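Local coordinates for IscA (Thermosynechococcus elongatus, PDB 1X0G), which binds a [2Fe-2S] cluster and probably serves as a scaffold on which iron-sulfur clusters are assembled, at residues 9-14 and 88-93. Numbering follows the deposited sequence.
Sequences IQELER and GAFRFH
E11 and L12, on helix 6-15, meet F90, on strand 89-93, across backbones that stay well apart, the closest CA atoms, those of E11 and G88, being 9.0 Å from each other. In this HesB/IscA-family fold, strand 89-93 pairs antiparallel with strand 78-82, and the N-terminal helix packs against the small mixed sheet they share with strand 3-4. The gap is spanned by the F90 ring, which reaches the helix with its far end. CG of F90 lies anti to the carbonyl carbon (chi1 -66°), an orientation that brings CZ within reach of E11 and L12, two consecutive residues that receive it. The L12 branch ending in CD2 meets the ring obliquely; the aliphatic part of E11 does the same, the touching atom being its methylene CG, 4.0 Å from CZ of F90. The E11 chain then bends at chi2 (68°), and its carboxylate plane is turned 64° from that of the ring. Y81 makes an edge-to-face contact with F90 and also touches E11, while L44 of the same chain and L85 of a third subunit also pack on F90. The phenyl side chain lies about 12 Å from the bound cluster, too far to touch it. The closest approach between the two segments is that of CD2 of L12 to CZ of F90, at 3.9 Å.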
loop_
_atom_site.group_PDB
_atom_site.type_symbol
_atom_site.label_atom_id
_atom_site.label_comp_id
_atom_site.label_asym_id
_atom_site.label_seq_id
_atom_site.Cartn_x
_atom_site.Cartn_y
_atom_site.Cartn_z
ATOM N N ILE C 9 15.188 21.515 -16.586
ATOM C CA ILE C 9 14.530 22.035 -17.801
ATOM C C ILE C 9 15.163 21.551 -19.080
ATOM O O ILE C 9 14.479 21.166 -20.027
ATOM C CB ILE C 9 14.569 23.561 -17.859
ATOM C CG1 ILE C 9 13.852 24.159 -16.668
ATOM C CG2 ILE C 9 13.924 24.053 -19.134
ATOM C CD1 ILE C 9 12.357 23.872 -16.693
ATOM N N GLN C 10 16.484 21.604 -19.086
ATOM C CA GLN C 10 17.316 21.273 -20.238
ATOM C C GLN C 10 17.130 19.824 -20.592
ATOM O O GLN C 10 17.001 19.485 -21.768
ATOM C CB GLN C 10 18.790 21.562 -19.900
ATOM C CG GLN C 10 19.869 21.063 -20.861
ATOM C CD GLN C 10 21.104 21.965 -20.766
ATOM O OE1 GLN C 10 21.337 22.587 -19.714
ATOM N NE2 GLN C 10 21.881 22.078 -21.868
ATOM N N GLU C 11 17.114 18.981 -19.567
ATOM C CA GLU C 11 16.891 17.597 -19.782
ATOM C C GLU C 11 15.466 17.354 -20.219
ATOM O O GLU C 11 15.208 16.500 -21.052
ATOM C CB GLU C 11 17.119 16.858 -18.489
ATOM C CG GLU C 11 16.799 15.367 -18.573
ATOM C CD GLU C 11 17.748 14.572 -19.448
ATOM O OE1 GLU C 11 18.735 15.104 -20.062
ATOM O OE2 GLU C 11 17.487 13.376 -19.508
ATOM N N LEU C 12 14.530 18.090 -19.651
ATOM C CA LEU C 12 13.179 17.972 -20.130
ATOM C C LEU C 12 12.975 18.338 -21.580
ATOM O O LEU C 12 12.238 17.659 -22.265
ATOM C CB LEU C 12 12.223 18.756 -19.280
ATOM C CG LEU C 12 12.101 17.989 -17.981
ATOM C CD1 LEU C 12 11.322 18.824 -17.047
ATOM C CD2 LEU C 12 11.455 16.626 -18.167
ATOM N N GLU C 13 13.605 19.378 -22.086
ATOM C CA GLU C 13 13.367 19.626 -23.507
ATOM C C GLU C 13 14.044 18.586 -24.388
ATOM O O GLU C 13 13.666 18.426 -25.568
ATOM C CB GLU C 13 13.735 21.032 -23.953
ATOM C CG GLU C 13 15.086 21.431 -23.487
ATOM C CD GLU C 13 15.047 22.767 -22.791
ATOM O OE1 GLU C 13 13.925 23.194 -22.406
ATOM O OE2 GLU C 13 16.132 23.387 -22.633
ATOM N N ARG C 14 15.034 17.895 -23.819
ATOM C CA ARG C 14 15.817 16.891 -24.524
ATOM C C ARG C 14 14.960 15.679 -24.854
ATOM O O ARG C 14 15.048 15.134 -25.942
ATOM C CB ARG C 14 16.993 16.442 -23.653
ATOM C CG ARG C 14 18.295 16.201 -24.445
ATOM C CD ARG C 14 18.914 14.868 -24.057
ATOM N NE ARG C 14 18.528 13.824 -25.004
ATOM C CZ ARG C 14 17.884 12.693 -24.696
ATOM N NH1 ARG C 14 17.530 12.414 -23.437
ATOM N NH2 ARG C 14 17.599 11.820 -25.667
ATOM N N GLY C 88 21.821 10.045 -16.302
ATOM C CA GLY C 88 21.492 11.183 -15.492
ATOM C C GLY C 88 20.349 10.682 -14.682
ATOM O O GLY C 88 19.902 9.582 -14.882
ATOM N N ALA C 89 19.865 11.493 -13.762
ATOM C CA ALA C 89 18.655 11.192 -13.001
ATOM C C ALA C 89 18.146 12.485 -12.398
ATOM O O ALA C 89 18.927 13.375 -12.032
ATOM C CB ALA C 89 18.919 10.188 -11.934
ATOM N N PHE C 90 16.832 12.601 -12.317
ATOM C CA PHE C 90 16.222 13.666 -11.530
ATOM C C PHE C 90 16.509 13.495 -10.088
ATOM O O PHE C 90 16.646 12.380 -9.652
ATOM C CB PHE C 90 14.725 13.676 -11.758
ATOM C CG PHE C 90 14.398 14.041 -13.144
ATOM C CD1 PHE C 90 14.122 13.047 -14.087
ATOM C CD2 PHE C 90 14.505 15.383 -13.558
ATOM C CE1 PHE C 90 13.909 13.403 -15.413
ATOM C CE2 PHE C 90 14.227 15.759 -14.878
ATOM C CZ PHE C 90 13.946 14.778 -15.808
ATOM N N ARG C 91 16.627 14.615 -9.376
ATOM C CA ARG C 91 16.821 14.628 -7.934
ATOM C C ARG C 91 15.716 15.409 -7.424
ATOM O O ARG C 91 15.307 16.345 -8.070
ATOM C CB ARG C 91 18.075 15.420 -7.524
ATOM C CG ARG C 91 19.341 14.667 -7.512
ATOM C CD ARG C 91 19.334 13.411 -6.599
ATOM N NE ARG C 91 20.671 12.815 -6.710
ATOM C CZ ARG C 91 21.065 12.035 -7.722
ATOM N NH1 ARG C 91 20.186 11.713 -8.684
ATOM N NH2 ARG C 91 22.334 11.591 -7.769
ATOM N N PHE C 92 15.293 15.103 -6.216
ATOM C CA PHE C 92 14.195 15.826 -5.595
ATOM C C PHE C 92 14.511 16.306 -4.224
ATOM O O PHE C 92 15.036 15.582 -3.406
ATOM C CB PHE C 92 13.073 14.863 -5.429
ATOM C CG PHE C 92 12.582 14.353 -6.703
ATOM C CD1 PHE C 92 13.121 13.198 -7.257
ATOM C CD2 PHE C 92 11.613 15.044 -7.406
ATOM C CE1 PHE C 92 12.645 12.715 -8.485
ATOM C CE2 PHE C 92 11.135 14.539 -8.652
ATOM C CZ PHE C 92 11.631 13.398 -9.165
ATOM N N HIS C 93 14.154 17.521 -3.940
ATOM C CA HIS C 93 14.380 17.994 -2.624
ATOM C C HIS C 93 12.978 18.386 -2.198
ATOM O O HIS C 93 12.371 19.298 -2.777
ATOM C CB HIS C 93 15.346 19.168 -2.664
ATOM C CG HIS C 93 16.641 18.839 -3.337
ATOM N ND1 HIS C 93 17.685 18.226 -2.676
ATOM C CD2 HIS C 93 17.067 19.046 -4.612
ATOM C CE1 HIS C 93 18.694 18.065 -3.517
ATOM N NE2 HIS C 93 18.341 18.542 -4.699
#